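Local coordinates for protein endoglucanase family 5 (Clostridium acetobutylicum ATCC 824, PDB 6PZ7) that hydrolyses beta-glucan chains as a broad-specificity endoglucanase of glycoside hydrolase family 5, probably serving cellulose and plant biomass breakdown, at residues Phe170-Val175 / Ile209-Lys214; Ser105-Thr110 / Asp119-Val124; Ala203-Val208 / Tyr255-Lys260; Ala197-Ala202 / Leu220-Pro225. All coordinates share one frame; numbering follows the deposited sequence.

Interaction 1: Phe170-Val175 / Ile209-Lys214; sequences FNLTAV and IPNNDK
Pro-210 lies against one flank of helix 161-180, its ring bedded among Asn-171, Leu-172 and Val-175. The ring's CG reaches the helix backbone itself, 3.7 Å from Asn-171 O, while that oxygen is already engaged by the N-H of Val-175 in the ordinary helical pattern. Val-175 crosses the proline at about a right angle and offers its CG2 branch, 3.8 Å from Pro-210 CG. The other branch, CG1, is anti to the backbone N (chi1 166°), which brings it beside Asp-213, 4.0 Å from OD2. On the other side of the proline, Leu-172 extends its CD1 methyl to Pro-210 CB at 3.8 Å. The same methyl is pressed against the amide of Asn-211, equally near OD1 and ND2 at 3.6 Å, the two side chains again crossing nearly perpendicularly. The amide's ND2 is bonded to Asn-176 OD1, one residue beyond Val-175 on the helix. Residues 209-212 make a type II beta turn, closed by Asn-212 N on Ile-209 O, and Asp-213 N then bonds to Pro-210 O; Asn-211 and Asn-212 both have positive phi. Asp-213 OD2 pairs with Arg-179 of helix 161-180 and its OD1 with Arg-215 N. No hydrogen bond links the two segments directly. The chemistry is therefore that of apolar packing about one proline ring, with polar ties to Asn-176 and Arg-179 at its margin, which probably help to set the turn against the helix.

Interaction 2: Ser105-Thr110 / Asp119-Val124; sequences SWIIPT and DELTKV
Trp-106, whose indole packs against Glu-120 and Leu-121, directs its backbone O to Ser-117 OG, a hydroxyl that also meets the backbone N of Ile-108. That one oxygen, from the first turns of helix 111-132, thus ties the preceding loop to the helix at two points. The indole's CG stands between the backbone N and the carbonyl carbon (chi1 60°), a setting that swings the ring toward residues 120-124. Glu-120 comes in over one face: its extended chain lays the carboxylate over the CD2-CE3 side of the indole, near the CB stem, with CG by CE3 and CZ3; CD is 3.3 Å from Trp-106 CE3 and the two planes are only 20° apart. OE2 lies 3.5 Å above the indole plane, offset toward the rim. Ile-107 CG1 covers the opposite face, so the ring is held between a neighbour in sequence and a helix residue. At its edge, Trp-106 CZ3 is 3.8 Å from the backbone N of Leu-121. Val-124 CB approaches Trp-106 CH2 obliquely, at 4.0 Å. Leu-121 CD2 also touches Ile-107 CD1, 3.9 Å away, the side chains crossing at about a right angle. Indole NE1 is used by Asp-103 OD1, which probably helps to fix the ring's rotation. A carboxylate placed against an aromatic face, as in Glu-120, would probably be somewhat easier to protonate than one in water. The arrangement belongs to the TIM barrel: the loop after strand 95-99 folds back on the outer helix that it leads into, a beta-alpha connection of the eightfold fold.

Interaction 3: Ala203-Val208 / Tyr255-Lys260; sequences AMNDLV and YNKFVK
Lys-257 runs beside helix 201-206 and ends at Asn-205. Its CG is anti to the backbone N (chi1 176°) and the chain bends once, at chi2, before straightening; CE then passes 3.7 Å from Met-204 O, and NZ donates to Asn-205 OD1 at 2.9 Å. The C=O...N angle is 136°, with the donor tilted 28° from the carbonyl plane. A water accepts from the same NZ and donates to Asn-205 O, 2.8 Å from each, so the amine holds the side-chain oxygen directly and the backbone oxygen through the water. Phe-258 follows, and one face of its ring is covered by Lys-257 CG, over its centre. Toward the other segment, Phe-258 CE2 meets Met-204 CB at 3.9 Å, and the Met-204 sulfur makes an oblique Met-aromatic contact. Phe-258 CZ touches Leu-207 CD2 at 4.0 Å. Strand 216-221 adjoins, where Val-218 meets both Leu-207 and Phe-258. Chemically the contact has two layers: a mostly buried apolar one made by ring, thioether and leucine, and beside it a polar one nearer the surface, where the lysine amine, an amide oxygen and a water join the two helices.

Interaction 4: Ala197-Ala202 / Leu220-Pro225; sequences ASTATA and LHMYAP
Leu-220 starts its contact at CB, which lies 4.1 Å from Thr-199 CG2. CG is anti to the carbonyl carbon (chi1 -56°), and from it the two methyls part: CD1 stays with Thr-199 CG2, again at 4.1 Å, while CD2 reaches Ser-198 O at 3.6 Å. The same Ser-198 O has a polar partner in Thr-194 OG1, and Leu-220 also packs on Ile-254 of helix 241-259. Beside the leucine, the main chains are joined by His-221 N donating to Ala-197 O over 2.9 Å, a nearly straight bond (173°) that lies in the carbonyl plane on a lone pair. The two segments belong to one beta-alpha-beta unit of the TIM barrel: the loop leaving strand 190-193 toward helix 201-206 is stitched to the C-terminal end of strand 216-221, the end at which family 5 enzymes place their active site. Ala-197 puts its CB squarely over the imidazole face of His-221, 3.6 Å from the ring centroid and 13° off the normal, a CH-pi contact. His-221 ND1 is bonded to Glu-146 OE2, a glutamate just after strand 139-142, where the acid/base of this family is expected; His-221 therefore probably belongs to the substrate cleft. Farther along, Thr-199 CG2 also meets Met-222 SD, the side chains crossing at about a right angle. A water accepts from Thr-199 N and donates to His-221 O at 2.8 Å, and Ser-198 OG receives Ala-200 N in an ST turn that leads into the helix.

Overall arrangement
From the N terminus, interaction 2 closes first: a short loop folds back from after strand 95-99 onto helix 111-132, and it is complete before the others open. Interaction 1 then spans from helix 161-180 to the turn before strand 216-221. Interaction 4 opens within that span and closes beyond it, and interaction 3 opens inside both and ends on helix 241-259, so these three cross one another. Phe-170 and Thr-173 carry interaction 1 onto the segments of interaction 2. Met-204 and Ala-203 of interaction 3 rest on residues 198-199 of interaction 4. Residues 203-208 and 209-214 adjoin, linking interactions 3 and 1 along the barrel's outer layer.

Interaction 1: Phe170-Val175 / Ile209-Lys214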
loop_
_atom_site.group_PDB
_atom_site.type_symbol
_atom_site.label_atom_id
_atom_site.label_comp_id
_atom_site.label_asym_id
_atom_site.label_seq_id
_atom_site.Cartn_x
_atom_site.Cartn_y
_atom_site.Cartn_z
ATOM N N PHE A 170 9.041 -13.525 6.880
ATOM C CA PHE A 170 8.733 -13.278 5.480
ATOM C C PHE A 170 9.291 -11.934 5.004
ATOM O O PHE A 170 9.834 -11.847 3.894
ATOM C CB PHE A 170 7.224 -13.274 5.250
ATOM C CG PHE A 170 6.527 -14.625 5.361
ATOM C CD1 PHE A 170 7.206 -15.833 5.348
ATOM C CD2 PHE A 170 5.156 -14.644 5.427
ATOM C CE1 PHE A 170 6.510 -17.036 5.426
ATOM C CE2 PHE A 170 4.459 -15.847 5.492
ATOM C CZ PHE A 170 5.142 -17.043 5.488
ATOM N N ASN A 171 9.143 -10.874 5.809
ATOM C CA ASN A 171 9.685 -9.581 5.417
ATOM C C ASN A 171 11.201 -9.654 5.290
ATOM O O ASN A 171 11.783 -9.050 4.379
ATOM C CB ASN A 171 9.274 -8.503 6.428
ATOM C CG ASN A 171 7.844 -8.014 6.236
ATOM O OD1 ASN A 171 7.327 -8.007 5.105
ATOM N ND2 ASN A 171 7.223 -7.535 7.309
ATOM N N LEU A 172 11.857 -10.349 6.220
ATOM C CA LEU A 172 13.306 -10.510 6.157
ATOM C C LEU A 172 13.726 -11.249 4.895
ATOM O O LEU A 172 14.663 -10.827 4.213
ATOM C CB LEU A 172 13.806 -11.272 7.385
ATOM C CG LEU A 172 15.295 -11.587 7.405
ATOM C CD1 LEU A 172 16.100 -10.359 7.322
ATOM C CD2 LEU A 172 15.643 -12.403 8.658
ATOM N N THR A 173 13.033 -12.346 4.578
ATOM C CA THR A 173 13.317 -13.104 3.373
ATOM C C THR A 173 13.197 -12.203 2.154
ATOM O O THR A 173 14.055 -12.214 1.260
ATOM C CB THR A 173 12.322 -14.264 3.245
ATOM O OG1 THR A 173 12.496 -15.199 4.321
ATOM C CG2 THR A 173 12.511 -14.998 1.929
ATOM N N ALA A 174 12.105 -11.447 2.069
ATOM C CA ALA A 174 11.909 -10.566 0.908
ATOM C C ALA A 174 12.990 -9.492 0.807
ATOM O O ALA A 174 13.532 -9.252 -0.270
ATOM C CB ALA A 174 10.520 -9.972 0.964
ATOM N N VAL A 175 13.326 -8.831 1.913
ATOM C CA VAL A 175 14.375 -7.811 1.887
ATOM C C VAL A 175 15.702 -8.418 1.457
ATOM O O VAL A 175 16.415 -7.863 0.610
ATOM C CB VAL A 175 14.499 -7.091 3.246
ATOM C CG1 VAL A 175 15.781 -6.292 3.315
ATOM C CG2 VAL A 175 13.277 -6.186 3.485
ATOM N N ILE A 209 12.181 -4.763 12.087
ATOM C CA ILE A 209 12.706 -4.280 10.808
ATOM C C ILE A 209 13.795 -5.228 10.307
ATOM O O ILE A 209 14.805 -5.410 11.007
ATOM C CB ILE A 209 13.283 -2.861 10.972
ATOM C CG1 ILE A 209 12.226 -1.886 11.466
ATOM C CG2 ILE A 209 13.935 -2.388 9.657
ATOM C CD1 ILE A 209 11.121 -1.561 10.454
ATOM N N PRO A 210 13.664 -5.836 9.129
ATOM C CA PRO A 210 14.692 -6.769 8.636
ATOM C C PRO A 210 16.089 -6.187 8.692
ATOM O O PRO A 210 16.354 -5.103 8.130
ATOM C CB PRO A 210 14.259 -7.036 7.180
ATOM C CG PRO A 210 12.768 -6.888 7.205
ATOM C CD PRO A 210 12.523 -5.734 8.190
ATOM N N ASN A 211 16.997 -6.880 9.390
ATOM C CA ASN A 211 18.407 -6.498 9.485
ATOM C C ASN A 211 18.623 -5.111 10.075
ATOM O O ASN A 211 19.705 -4.537 9.945
ATOM C CB ASN A 211 19.112 -6.582 8.123
ATOM C CG ASN A 211 19.016 -7.940 7.507
ATOM O OD1 ASN A 211 19.269 -8.953 8.169
ATOM N ND2 ASN A 211 18.650 -8.010 6.229
ATOM N N ASN A 212 17.599 -4.525 10.713
ATOM C CA ASN A 212 17.669 -3.117 11.126
ATOM C C ASN A 212 18.146 -2.248 9.953
ATOM O O ASN A 212 18.895 -1.298 10.130
ATOM C CB ASN A 212 18.560 -2.935 12.373
ATOM C CG ASN A 212 18.215 -1.683 13.158
ATOM O OD1 ASN A 212 17.273 -0.964 12.840
ATOM N ND2 ASN A 212 18.970 -1.423 14.230
ATOM N N ASP A 213 17.634 -2.556 8.759
ATOM C CA ASP A 213 18.019 -1.866 7.522
ATOM C C ASP A 213 17.507 -0.433 7.550
ATOM O O ASP A 213 16.311 -0.180 7.701
ATOM C CB ASP A 213 17.405 -2.682 6.393
ATOM C CG ASP A 213 17.796 -2.240 4.987
ATOM O OD1 ASP A 213 17.847 -1.028 4.705
ATOM O OD2 ASP A 213 18.046 -3.143 4.172
ATOM N N LYS A 214 18.436 0.522 7.362
ATOM C CA LYS A 214 18.096 1.938 7.452
ATOM C C LYS A 214 17.236 2.433 6.295
ATOM O O LYS A 214 16.731 3.556 6.357
ATOM C CB LYS A 214 19.359 2.807 7.547
ATOM C CG LYS A 214 20.188 2.828 6.266
ATOM C CD LYS A 214 21.458 3.689 6.416
ATOM C CE LYS A 214 22.283 3.671 5.145
ATOM N NZ LYS A 214 23.591 4.402 5.309
#

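Interaction 2: Ser105-Thr110 / Asp119-Val124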
loop_
_atom_site.group_PDB
_atom_site.type_symbol
_atom_site.label_atom_id
_atom_site.label_comp_id
_atom_site.label_asym_id
_atom_site.label_seq_id
_atom_site.Cartn_x
_atom_site.Cartn_y
_atom_site.Cartn_z
ATOM N N SER A 105 -2.915 -16.741 -0.801
ATOM C CA SER A 105 -3.100 -18.158 -1.086
ATOM C C SER A 105 -1.805 -18.924 -0.940
ATOM O O SER A 105 -1.846 -20.132 -0.643
ATOM C CB SER A 105 -3.661 -18.347 -2.497
ATOM O OG SER A 105 -2.788 -17.838 -3.475
ATOM N N TRP A 106 -0.634 -18.282 -1.167
ATOM C CA TRP A 106 0.655 -18.943 -1.118
ATOM C C TRP A 106 1.598 -18.307 -0.107
ATOM O O TRP A 106 2.620 -18.906 0.219
ATOM C CB TRP A 106 1.298 -19.036 -2.522
ATOM C CG TRP A 106 1.540 -17.717 -3.178
ATOM C CD1 TRP A 106 0.660 -17.020 -3.963
ATOM C CD2 TRP A 106 2.734 -16.964 -3.138
ATOM N NE1 TRP A 106 1.248 -15.858 -4.410
ATOM C CE2 TRP A 106 2.521 -15.794 -3.904
ATOM C CE3 TRP A 106 3.966 -17.139 -2.504
ATOM C CZ2 TRP A 106 3.497 -14.826 -4.065
ATOM C CZ3 TRP A 106 4.938 -16.171 -2.683
ATOM C CH2 TRP A 106 4.707 -15.041 -3.439
ATOM N N ILE A 107 1.277 -17.137 0.442
ATOM C CA ILE A 107 2.025 -16.508 1.530
ATOM C C ILE A 107 1.195 -16.738 2.788
ATOM O O ILE A 107 0.184 -16.065 2.972
ATOM C CB ILE A 107 2.256 -15.015 1.288
ATOM C CG1 ILE A 107 2.957 -14.769 -0.049
ATOM C CG2 ILE A 107 3.028 -14.422 2.436
ATOM C CD1 ILE A 107 2.997 -13.326 -0.488
ATOM N N ILE A 108 1.595 -17.679 3.639
ATOM C CA ILE A 108 0.762 -18.157 4.748
ATOM C C ILE A 108 1.547 -18.080 6.048
ATOM O O ILE A 108 2.411 -18.915 6.282
ATOM C CB ILE A 108 0.205 -19.562 4.499
ATOM C CG1 ILE A 108 -0.465 -19.658 3.123
ATOM C CG2 ILE A 108 -0.775 -19.908 5.622
ATOM C CD1 ILE A 108 -0.747 -21.121 2.694
ATOM N N PRO A 109 1.242 -17.090 6.921
ATOM C CA PRO A 109 2.115 -16.871 8.098
ATOM C C PRO A 109 1.760 -17.755 9.288
ATOM O O PRO A 109 1.270 -17.306 10.337
ATOM C CB PRO A 109 1.928 -15.377 8.381
ATOM C CG PRO A 109 0.542 -15.093 7.921
ATOM C CD PRO A 109 0.410 -15.914 6.629
ATOM N N THR A 110 2.049 -19.054 9.148
ATOM C CA THR A 110 2.036 -20.001 10.268
ATOM C C THR A 110 3.380 -20.721 10.291
ATOM O O THR A 110 4.046 -20.854 9.263
ATOM C CB THR A 110 0.900 -21.044 10.171
ATOM O OG1 THR A 110 1.156 -21.871 9.032
ATOM C CG2 THR A 110 -0.450 -20.409 10.111
ATOM N N ASP A 119 10.213 -20.228 0.792
ATOM C CA ASP A 119 10.870 -20.650 -0.433
ATOM C C ASP A 119 10.228 -19.967 -1.632
ATOM O O ASP A 119 10.919 -19.454 -2.516
ATOM C CB ASP A 119 10.795 -22.170 -0.555
ATOM C CG ASP A 119 11.404 -22.647 -1.828
ATOM O OD1 ASP A 119 12.643 -22.577 -1.935
ATOM O OD2 ASP A 119 10.654 -23.040 -2.718
ATOM N N GLU A 120 8.906 -19.985 -1.724
ATOM C CA GLU A 120 8.248 -19.377 -2.877
ATOM C C GLU A 120 8.488 -17.867 -2.900
ATOM O O GLU A 120 8.704 -17.281 -3.966
ATOM C CB GLU A 120 6.752 -19.728 -2.900
ATOM C CG GLU A 120 6.147 -19.246 -4.187
ATOM C CD GLU A 120 4.723 -19.732 -4.467
ATOM O OE1 GLU A 120 4.199 -20.581 -3.721
ATOM O OE2 GLU A 120 4.155 -19.210 -5.483
ATOM N N LEU A 121 8.463 -17.205 -1.746
ATOM C CA LEU A 121 8.718 -15.775 -1.692
ATOM C C LEU A 121 10.094 -15.461 -2.211
ATOM O O LEU A 121 10.273 -14.464 -2.915
ATOM C CB LEU A 121 8.635 -15.319 -0.244
ATOM C CG LEU A 121 7.315 -14.790 0.257
ATOM C CD1 LEU A 121 7.406 -14.541 1.771
ATOM C CD2 LEU A 121 6.891 -13.504 -0.508
ATOM N N THR A 122 11.083 -16.282 -1.885
ATOM C CA THR A 122 12.429 -16.076 -2.398
ATOM C C THR A 122 12.426 -16.134 -3.921
ATOM O O THR A 122 13.001 -15.262 -4.587
ATOM C CB THR A 122 13.392 -17.127 -1.821
ATOM O OG1 THR A 122 13.385 -17.076 -0.394
ATOM C CG2 THR A 122 14.787 -16.896 -2.298
ATOM N N LYS A 123 11.804 -17.168 -4.491
ATOM C CA LYS A 123 11.809 -17.310 -5.945
ATOM C C LYS A 123 11.053 -16.177 -6.624
ATOM O O LYS A 123 11.478 -15.645 -7.657
ATOM C CB LYS A 123 11.181 -18.653 -6.352
ATOM C CG LYS A 123 12.152 -19.809 -6.487
ATOM C CD LYS A 123 12.735 -20.283 -5.134
ATOM C CE LYS A 123 13.592 -21.569 -5.307
ATOM N NZ LYS A 123 14.153 -21.982 -4.016
ATOM N N VAL A 124 9.902 -15.811 -6.072
ATOM C CA VAL A 124 9.044 -14.791 -6.685
ATOM C C VAL A 124 9.660 -13.395 -6.555
ATOM O O VAL A 124 9.809 -12.694 -7.555
ATOM C CB VAL A 124 7.612 -14.868 -6.116
ATOM C CG1 VAL A 124 6.781 -13.689 -6.547
ATOM C CG2 VAL A 124 6.954 -16.170 -6.530
#

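Interaction 3: Ala203-Val208 / Tyr255-Lys260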
loop_
_atom_site.group_PDB
_atom_site.type_symbol
_atom_site.label_atom_id
_atom_site.label_comp_id
_atom_site.label_asym_id
_atom_site.label_seq_id
_atom_site.Cartn_x
_atom_site.Cartn_y
_atom_site.Cartn_z
ATOM N N ALA A 203 0.373 -5.653 16.815
ATOM C CA ALA A 203 0.955 -5.744 15.477
ATOM C C ALA A 203 2.125 -4.787 15.332
ATOM O O ALA A 203 3.179 -5.142 14.795
ATOM C CB ALA A 203 -0.128 -5.494 14.433
ATOM N N MET A 204 1.952 -3.553 15.793
ATOM C CA MET A 204 3.037 -2.588 15.706
ATOM C C MET A 204 4.167 -2.949 16.658
ATOM O O MET A 204 5.338 -2.802 16.304
ATOM C CB MET A 204 2.533 -1.174 15.970
ATOM C CG MET A 204 1.464 -0.716 14.964
ATOM S SD MET A 204 1.229 1.087 14.893
ATOM C CE MET A 204 0.735 1.386 16.590
ATOM N N ASN A 205 3.853 -3.466 17.844
ATOM C CA ASN A 205 4.905 -3.775 18.816
ATOM C C ASN A 205 5.775 -4.950 18.392
ATOM O O ASN A 205 6.980 -4.980 18.704
ATOM C CB ASN A 205 4.295 -4.068 20.186
ATOM C CG ASN A 205 3.937 -2.811 20.948
ATOM O OD1 ASN A 205 4.434 -1.716 20.659
ATOM N ND2 ASN A 205 3.087 -2.968 21.953
ATOM N N ASP A 206 5.223 -5.912 17.675
ATOM C CA ASP A 206 5.949 -7.115 17.342
ATOM C C ASP A 206 6.718 -7.034 16.031
ATOM O O ASP A 206 7.533 -7.930 15.752
ATOM C CB ASP A 206 5.048 -8.361 17.336
ATOM C CG ASP A 206 4.680 -8.855 18.724
ATOM O OD1 ASP A 206 5.208 -8.317 19.734
ATOM O OD2 ASP A 206 3.872 -9.830 18.798
ATOM N N LEU A 207 6.531 -5.975 15.251
ATOM C CA LEU A 207 7.269 -5.793 14.014
ATOM C C LEU A 207 8.758 -5.691 14.298
ATOM O O LEU A 207 9.185 -4.918 15.157
ATOM C CB LEU A 207 6.782 -4.524 13.330
ATOM C CG LEU A 207 7.320 -4.310 11.930
ATOM C CD1 LEU A 207 6.698 -5.303 10.965
ATOM C CD2 LEU A 207 7.061 -2.901 11.477
ATOM N N VAL A 208 9.544 -6.431 13.527
ATOM C CA VAL A 208 11.003 -6.334 13.516
ATOM C C VAL A 208 11.424 -5.848 12.140
ATOM O O VAL A 208 11.063 -6.452 11.128
ATOM C CB VAL A 208 11.667 -7.681 13.856
ATOM C CG1 VAL A 208 13.182 -7.574 13.688
ATOM C CG2 VAL A 208 11.279 -8.086 15.256
ATOM N N TYR A 255 3.019 7.791 15.321
ATOM C CA TYR A 255 4.154 8.689 15.490
ATOM C C TYR A 255 5.005 8.274 16.693
ATOM O O TYR A 255 6.240 8.198 16.605
ATOM C CB TYR A 255 3.650 10.128 15.676
ATOM C CG TYR A 255 4.755 11.081 16.080
ATOM C CD1 TYR A 255 5.641 11.573 15.136
ATOM C CD2 TYR A 255 4.926 11.456 17.400
ATOM C CE1 TYR A 255 6.684 12.406 15.489
ATOM C CE2 TYR A 255 5.955 12.309 17.773
ATOM C CZ TYR A 255 6.830 12.782 16.800
ATOM O OH TYR A 255 7.867 13.618 17.187
ATOM N N ASN A 256 4.361 8.009 17.824
ATOM C CA ASN A 256 5.120 7.682 19.028
ATOM C C ASN A 256 5.816 6.341 18.936
ATOM O O ASN A 256 6.910 6.167 19.497
ATOM C CB ASN A 256 4.207 7.756 20.247
ATOM C CG ASN A 256 3.993 9.185 20.719
ATOM O OD1 ASN A 256 4.901 10.004 20.657
ATOM N ND2 ASN A 256 2.781 9.478 21.160
ATOM N N LYS A 257 5.228 5.378 18.258
ATOM C CA LYS A 257 5.853 4.071 18.164
ATOM C C LYS A 257 7.027 4.052 17.200
ATOM O O LYS A 257 8.077 3.456 17.496
ATOM C CB LYS A 257 4.811 3.028 17.774
ATOM C CG LYS A 257 5.390 1.667 17.557
ATOM C CD LYS A 257 5.939 1.121 18.859
ATOM C CE LYS A 257 6.587 -0.218 18.665
ATOM N NZ LYS A 257 7.067 -0.740 19.970
ATOM N N PHE A 258 6.863 4.656 16.025
ATOM C CA PHE A 258 7.822 4.541 14.923
ATOM C C PHE A 258 8.519 5.862 14.616
ATOM O O PHE A 258 9.753 5.964 14.763
ATOM C CB PHE A 258 7.121 3.981 13.668
ATOM C CG PHE A 258 6.669 2.544 13.811
ATOM C CD1 PHE A 258 7.586 1.527 14.049
ATOM C CD2 PHE A 258 5.351 2.212 13.627
ATOM C CE1 PHE A 258 7.169 0.212 14.175
ATOM C CE2 PHE A 258 4.938 0.885 13.737
ATOM C CZ PHE A 258 5.854 -0.099 13.998
ATOM N N VAL A 259 7.778 6.881 14.174
ATOM C CA VAL A 259 8.403 8.021 13.513
ATOM C C VAL A 259 9.336 8.746 14.468
ATOM O O VAL A 259 10.461 9.115 14.097
ATOM C CB VAL A 259 7.337 8.979 12.960
ATOM C CG1 VAL A 259 8.012 10.202 12.323
ATOM C CG2 VAL A 259 6.394 8.281 11.961
ATOM N N LYS A 260 8.895 8.947 15.709
ATOM C CA LYS A 260 9.684 9.675 16.713
ATOM C C LYS A 260 10.966 8.939 17.052
ATOM O O LYS A 260 11.941 9.563 17.516
ATOM C CB LYS A 260 8.818 9.814 17.958
ATOM C CG LYS A 260 9.499 10.450 19.163
ATOM C CD LYS A 260 8.597 10.337 20.376
ATOM C CE LYS A 260 8.574 8.928 20.917
ATOM N NZ LYS A 260 7.604 8.768 22.037
HETATM O O HOH W 1 8.715 -2.839 19.240
#

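Interaction 4: Ala197-Ala202 / Leu220-Pro225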
loop_
_atom_site.group_PDB
_atom_site.type_symbol
_atom_site.label_atom_id
_atom_site.label_comp_id
_atom_site.label_asym_id
_atom_site.label_seq_id
_atom_site.Cartn_x
_atom_site.Cartn_y
_atom_site.Cartn_z
ATOM N N ALA A 197 -1.062 -5.262 7.700
ATOM C CA ALA A 197 -0.806 -3.824 7.696
ATOM C C ALA A 197 -1.586 -3.118 8.795
ATOM O O ALA A 197 -1.917 -1.943 8.706
ATOM C CB ALA A 197 -0.997 -3.177 6.317
ATOM N N SER A 198 -1.886 -3.841 9.876
ATOM C CA SER A 198 -2.686 -3.338 10.976
ATOM C C SER A 198 -1.927 -2.340 11.841
ATOM O O SER A 198 -0.744 -2.481 12.120
ATOM C CB SER A 198 -3.096 -4.519 11.850
ATOM O OG SER A 198 -3.938 -4.107 12.911
ATOM N N THR A 199 -2.682 -1.399 12.389
ATOM C CA THR A 199 -2.227 -0.465 13.420
ATOM C C THR A 199 -2.538 -0.974 14.827
ATOM O O THR A 199 -2.292 -0.259 15.799
ATOM C CB THR A 199 -2.840 0.935 13.233
ATOM O OG1 THR A 199 -4.265 0.810 13.294
ATOM C CG2 THR A 199 -2.426 1.517 11.903
ATOM N N ALA A 200 -3.032 -2.198 14.978
ATOM C CA ALA A 200 -3.255 -2.758 16.307
ATOM C C ALA A 200 -1.965 -2.666 17.102
ATOM O O ALA A 200 -0.873 -2.918 16.590
ATOM C CB ALA A 200 -3.711 -4.207 16.200
ATOM N N THR A 201 -2.110 -2.391 18.393
ATOM C CA THR A 201 -0.953 -2.221 19.279
ATOM C C THR A 201 0.031 -3.393 19.192
ATOM O O THR A 201 1.231 -3.180 19.035
ATOM C CB THR A 201 -1.445 -2.020 20.722
ATOM O OG1 THR A 201 -2.359 -0.910 20.731
ATOM C CG2 THR A 201 -0.284 -1.791 21.684
ATOM N N ALA A 202 -0.457 -4.623 19.263
ATOM C CA ALA A 202 0.439 -5.770 19.262
ATOM C C ALA A 202 1.094 -5.957 17.900
ATOM O O ALA A 202 2.239 -6.433 17.810
ATOM C CB ALA A 202 -0.270 -7.065 19.650
ATOM N N LEU A 220 1.583 0.759 6.863
ATOM C CA LEU A 220 0.356 0.581 7.637
ATOM C C LEU A 220 -0.829 0.996 6.788
ATOM O O LEU A 220 -0.708 1.883 5.930
ATOM C CB LEU A 220 0.379 1.416 8.936
ATOM C CG LEU A 220 1.555 1.158 9.865
ATOM C CD1 LEU A 220 1.558 2.205 10.977
ATOM C CD2 LEU A 220 1.520 -0.240 10.438
ATOM N N HIS A 221 -1.979 0.361 6.991
ATOM C CA HIS A 221 -3.221 0.720 6.309
ATOM C C HIS A 221 -4.217 1.117 7.386
ATOM O O HIS A 221 -4.317 0.440 8.422
ATOM C CB HIS A 221 -3.777 -0.418 5.478
ATOM C CG HIS A 221 -2.861 -0.821 4.367
ATOM N ND1 HIS A 221 -3.090 -1.944 3.606
ATOM C CD2 HIS A 221 -1.711 -0.273 3.891
ATOM C CE1 HIS A 221 -2.124 -2.061 2.703
ATOM N NE2 HIS A 221 -1.265 -1.074 2.866
ATOM N N MET A 222 -4.928 2.239 7.209
ATOM C CA MET A 222 -5.798 2.738 8.271
ATOM C C MET A 222 -6.950 3.559 7.684
ATOM O O MET A 222 -6.839 4.776 7.450
ATOM C CB MET A 222 -4.979 3.556 9.263
ATOM C CG MET A 222 -5.761 3.916 10.533
ATOM S SD MET A 222 -4.883 4.733 11.856
ATOM C CE MET A 222 -4.925 6.400 11.252
ATOM N N TYR A 223 -8.076 2.894 7.506
ATOM C CA TYR A 223 -9.283 3.503 6.970
ATOM C C TYR A 223 -10.117 4.016 8.138
ATOM O O TYR A 223 -11.178 3.490 8.472
ATOM C CB TYR A 223 -10.071 2.521 6.129
ATOM C CG TYR A 223 -9.432 2.055 4.845
ATOM C CD1 TYR A 223 -9.888 2.510 3.625
ATOM C CD2 TYR A 223 -8.398 1.100 4.836
ATOM C CE1 TYR A 223 -9.367 2.033 2.440
ATOM C CE2 TYR A 223 -7.863 0.625 3.643
ATOM C CZ TYR A 223 -8.359 1.091 2.451
ATOM O OH TYR A 223 -7.886 0.621 1.256
ATOM N N ALA A 224 -9.617 5.018 8.779
ATOM C CA ALA A 224 -10.211 5.540 10.015
ATOM C C ALA A 224 -11.063 6.782 9.758
ATOM O O ALA A 224 -10.757 7.578 8.861
ATOM C CB ALA A 224 -9.103 5.912 11.007
ATOM N N PRO A 225 -12.095 7.006 10.577
ATOM C CA PRO A 225 -12.691 6.046 11.518
ATOM C C PRO A 225 -13.520 5.034 10.754
ATOM O O PRO A 225 -14.241 5.377 9.800
ATOM C CB PRO A 225 -13.570 6.925 12.410
ATOM C CG PRO A 225 -13.941 8.101 11.545
ATOM C CD PRO A 225 -12.838 8.275 10.528
HETATM O O HOH W 2 -5.186 -0.393 10.948
#